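Long-range contact in uncharacterized protein (Corynebacterium diphtheriae, PDB 3LMM), which is of unknown function but is probably a DNA-binding transcriptional regulator, combining a Schlafen AlbA-like domain with helix-turn-helix-type C-terminal families: residues A[383-392]-A[404-415]. Residues are numbered along the deposited sequence; the frame is centred on the assembly and turned at random.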
loop_
_atom_site.group_PDB
_atom_site.type_symbol
_atom_site.label_atom_id
_atom_site.label_comp_id
_atom_site.label_asym_id
_atom_site.label_seq_id
_atom_site.Cartn_x
_atom_site.Cartn_y
_atom_site.Cartn_z
HETATM N N MSE A 383 6.192 -12.783 -8.580
HETATM C CA MSE A 383 5.956 -14.209 -8.786
HETATM C C MSE A 383 5.494 -14.461 -10.206
HETATM O O MSE A 383 6.133 -15.180 -10.960
HETATM C CB MSE A 383 4.907 -14.741 -7.801
HETATM C CG MSE A 383 5.339 -14.682 -6.333
HETATM SE SE MSE A 383 7.030 -15.615 -5.947
HETATM C CE MSE A 383 6.445 -17.410 -6.409
ATOM N N ILE A 384 4.373 -13.859 -10.566
ATOM C CA ILE A 384 3.822 -14.010 -11.896
ATOM C C ILE A 384 4.901 -13.799 -12.971
ATOM O O ILE A 384 5.108 -14.667 -13.827
ATOM C CB ILE A 384 2.652 -13.016 -12.085
ATOM C CG1 ILE A 384 1.528 -13.393 -11.126
ATOM C CG2 ILE A 384 2.144 -13.034 -13.505
ATOM C CD1 ILE A 384 0.362 -12.468 -11.158
ATOM N N ALA A 385 5.593 -12.658 -12.912
ATOM C CA ALA A 385 6.653 -12.292 -13.867
ATOM C C ALA A 385 7.691 -13.378 -14.177
ATOM O O ALA A 385 8.280 -13.384 -15.264
ATOM C CB ALA A 385 7.366 -11.023 -13.379
ATOM N N LEU A 386 7.934 -14.269 -13.218
ATOM C CA LEU A 386 8.878 -15.362 -13.412
ATOM C C LEU A 386 8.153 -16.644 -13.797
ATOM O O LEU A 386 8.747 -17.719 -13.830
ATOM C CB LEU A 386 9.686 -15.605 -12.148
ATOM C CG LEU A 386 10.961 -14.796 -12.067
ATOM C CD1 LEU A 386 10.695 -13.366 -12.467
ATOM C CD2 LEU A 386 11.497 -14.870 -10.647
ATOM N N GLY A 387 6.863 -16.529 -14.081
ATOM C CA GLY A 387 6.098 -17.693 -14.480
ATOM C C GLY A 387 5.643 -18.616 -13.369
ATOM O O GLY A 387 5.102 -19.684 -13.661
ATOM N N HIS A 388 5.872 -18.220 -12.114
ATOM C CA HIS A 388 5.466 -18.998 -10.941
ATOM C C HIS A 388 4.036 -18.608 -10.666
ATOM O O HIS A 388 3.513 -17.692 -11.301
ATOM C CB HIS A 388 6.301 -18.628 -9.712
ATOM C CG HIS A 388 7.761 -18.894 -9.875
ATOM N ND1 HIS A 388 8.259 -20.153 -10.132
ATOM C CD2 HIS A 388 8.827 -18.061 -9.866
ATOM C CE1 HIS A 388 9.572 -20.083 -10.277
ATOM N NE2 HIS A 388 9.940 -18.825 -10.122
ATOM N N ARG A 389 3.412 -19.300 -9.720
ATOM C CA ARG A 389 2.033 -19.017 -9.344
ATOM C C ARG A 389 1.982 -17.982 -8.236
ATOM O O ARG A 389 2.798 -17.992 -7.316
ATOM C CB ARG A 389 1.323 -20.288 -8.898
ATOM C CG ARG A 389 2.206 -21.273 -8.158
ATOM C CD ARG A 389 1.429 -22.560 -7.888
ATOM N NE ARG A 389 2.265 -23.656 -7.399
ATOM C CZ ARG A 389 1.828 -24.903 -7.243
ATOM N NH1 ARG A 389 0.566 -25.197 -7.539
ATOM N NH2 ARG A 389 2.648 -25.852 -6.802
ATOM N N PRO A 390 0.996 -17.081 -8.306
ATOM C CA PRO A 390 0.799 -16.006 -7.333
ATOM C C PRO A 390 0.795 -16.464 -5.895
ATOM O O PRO A 390 0.241 -17.503 -5.547
ATOM C CB PRO A 390 -0.535 -15.403 -7.746
ATOM C CG PRO A 390 -1.266 -16.582 -8.281
ATOM C CD PRO A 390 -0.207 -17.245 -9.133
ATOM N N PRO A 391 1.422 -15.682 -5.028
ATOM C CA PRO A 391 1.471 -16.043 -3.619
ATOM C C PRO A 391 0.076 -16.142 -3.019
ATOM O O PRO A 391 -0.688 -15.175 -3.033
ATOM C CB PRO A 391 2.304 -14.918 -3.017
ATOM C CG PRO A 391 1.970 -13.756 -3.882
ATOM C CD PRO A 391 2.022 -14.358 -5.254
ATOM N N THR A 392 -0.264 -17.319 -2.509
ATOM C CA THR A 392 -1.569 -17.506 -1.898
ATOM C C THR A 392 -1.503 -17.191 -0.415
ATOM O O THR A 392 -0.606 -17.644 0.307
ATOM C CB THR A 392 -2.073 -18.945 -2.046
ATOM O OG1 THR A 392 -1.242 -19.835 -1.281
ATOM C CG2 THR A 392 -2.063 -19.356 -3.509
ATOM N N THR A 404 1.925 -18.399 1.340
ATOM C CA THR A 404 2.733 -19.451 0.716
ATOM C C THR A 404 3.282 -18.986 -0.633
ATOM O O THR A 404 2.536 -18.550 -1.518
ATOM C CB THR A 404 1.902 -20.722 0.467
ATOM O OG1 THR A 404 0.579 -20.518 0.982
ATOM C CG2 THR A 404 2.538 -21.912 1.144
ATOM N N LEU A 405 4.596 -19.100 -0.785
ATOM C CA LEU A 405 5.287 -18.724 -2.009
ATOM C C LEU A 405 5.906 -19.951 -2.628
ATOM O O LEU A 405 6.805 -20.537 -2.036
ATOM C CB LEU A 405 6.403 -17.727 -1.705
ATOM C CG LEU A 405 5.991 -16.266 -1.744
ATOM C CD1 LEU A 405 4.806 -16.059 -0.845
ATOM C CD2 LEU A 405 7.151 -15.403 -1.324
ATOM N N VAL A 406 5.440 -20.346 -3.808
ATOM C CA VAL A 406 6.025 -21.512 -4.474
ATOM C C VAL A 406 6.956 -21.086 -5.620
ATOM O O VAL A 406 6.493 -20.601 -6.648
ATOM C CB VAL A 406 4.942 -22.449 -5.046
ATOM C CG1 VAL A 406 5.577 -23.430 -6.014
ATOM C CG2 VAL A 406 4.246 -23.203 -3.922
ATOM N N GLY A 407 8.263 -21.281 -5.448
ATOM C CA GLY A 407 9.207 -20.879 -6.480
ATOM C C GLY A 407 9.917 -21.961 -7.279
ATOM O O GLY A 407 9.316 -22.939 -7.721
ATOM N N GLY A 408 11.217 -21.779 -7.470
ATOM C CA GLY A 408 11.989 -22.736 -8.238
ATOM C C GLY A 408 12.579 -22.099 -9.486
ATOM O O GLY A 408 12.705 -20.879 -9.572
ATOM N N ARG A 409 12.951 -22.917 -10.461
ATOM C CA ARG A 409 13.523 -22.380 -11.685
ATOM C C ARG A 409 12.509 -21.541 -12.451
ATOM O O ARG A 409 11.317 -21.857 -12.487
ATOM C CB ARG A 409 14.037 -23.503 -12.588
ATOM C CG ARG A 409 15.432 -23.985 -12.248
ATOM C CD ARG A 409 15.902 -25.070 -13.197
ATOM N NE ARG A 409 17.307 -25.359 -12.976
ATOM C CZ ARG A 409 18.300 -24.585 -13.401
ATOM N NH1 ARG A 409 18.031 -23.477 -14.082
ATOM N NH2 ARG A 409 19.562 -24.909 -13.127
ATOM N N PRO A 410 12.972 -20.446 -13.071
ATOM C CA PRO A 410 12.042 -19.608 -13.823
ATOM C C PRO A 410 11.650 -20.304 -15.125
ATOM O O PRO A 410 12.364 -21.184 -15.615
ATOM C CB PRO A 410 12.844 -18.330 -14.047
ATOM C CG PRO A 410 14.257 -18.830 -14.153
ATOM C CD PRO A 410 14.333 -19.872 -13.071
ATOM N N VAL A 411 10.499 -19.922 -15.664
ATOM C CA VAL A 411 10.018 -20.488 -16.920
ATOM C C VAL A 411 10.435 -19.542 -18.058
ATOM O O VAL A 411 9.838 -18.484 -18.261
ATOM C CB VAL A 411 8.460 -20.698 -16.889
ATOM C CG1 VAL A 411 7.760 -19.414 -16.500
ATOM C CG2 VAL A 411 7.965 -21.176 -18.246
ATOM N N LEU A 412 11.479 -19.942 -18.785
ATOM C CA LEU A 412 12.036 -19.165 -19.886
ATOM C C LEU A 412 11.022 -18.490 -20.813
ATOM O O LEU A 412 11.013 -17.261 -20.926
ATOM C CB LEU A 412 12.982 -20.033 -20.730
ATOM C CG LEU A 412 14.317 -20.462 -20.117
ATOM C CD1 LEU A 412 15.095 -19.222 -19.711
ATOM C CD2 LEU A 412 14.086 -21.381 -18.921
ATOM N N PRO A 413 10.155 -19.274 -21.486
ATOM C CA PRO A 413 9.191 -18.630 -22.377
ATOM C C PRO A 413 8.501 -17.413 -21.759
ATOM O O PRO A 413 8.413 -16.350 -22.382
ATOM C CB PRO A 413 8.237 -19.767 -22.732
ATOM C CG PRO A 413 8.378 -20.723 -21.610
ATOM C CD PRO A 413 9.850 -20.707 -21.340
ATOM N N VAL A 414 8.017 -17.557 -20.533
ATOM C CA VAL A 414 7.358 -16.441 -19.870
ATOM C C VAL A 414 8.309 -15.261 -19.676
ATOM O O VAL A 414 7.917 -14.106 -19.846
ATOM C CB VAL A 414 6.798 -16.872 -18.510
ATOM C CG1 VAL A 414 6.409 -15.647 -17.691
ATOM C CG2 VAL A 414 5.600 -17.782 -18.722
ATOM N N LEU A 415 9.555 -15.551 -19.319
ATOM C CA LEU A 415 10.547 -14.497 -19.111
ATOM C C LEU A 415 10.705 -13.641 -20.339
ATOM O O LEU A 415 10.734 -12.418 -20.244
ATOM C CB LEU A 415 11.903 -15.096 -18.773
ATOM C CG LEU A 415 12.082 -15.559 -17.333
ATOM C CD1 LEU A 415 13.377 -16.318 -17.239
ATOM C CD2 LEU A 415 12.067 -14.361 -16.392
#
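Thr-392 O takes the N-H of Thr-404 at 2.8 Å from its N, nearly in line with the carbonyl bond. The return bond, Thr-392 N to Thr-404 O, is weak at 3.2 Å, and together the two define an antiparallel hydrogen-bonded pair. On the same face of the sheet the two threonine hydroxyls meet, OG1 to OG1 3.0 Å. One residue earlier in the chain, Pro-391 lays its CB against CD1 of Leu-405 at 3.5 Å, an apolar contact. Arg-389 passes aslant over Val-406, whose CG1 lies at the edge of the guanidinium, near its plane.

His-388 is sandwiched by backbone. Gly-407 CA sits over one ring face, 4.0 Å from the centroid and 16° off the normal, a CH-pi contact, while Leu-386 O lies above the opposite face, toward the rim. With CG anti to the carbonyl carbon (chi1 -61°), the ring turns toward the 407-409 backbone, and CE1 comes 3.3 Å from Gly-408 O near the ring plane.

Farther along, Val-411 N gives Leu-386 O a weak but straight bond (172°), and Val-414 CG1 packs 3.7 Å from Gly-387 N. Gly-387, at positive phi, is the C-prime residue of a Schellman motif, defined by His-388 N to Met-383 O and Gly-387 N to Ile-384 O; the chain leaving helix 373-385 then enters the antiparallel beta-hairpin of 392-396, an edge strand of the six-stranded mixed sheet, and 400-406.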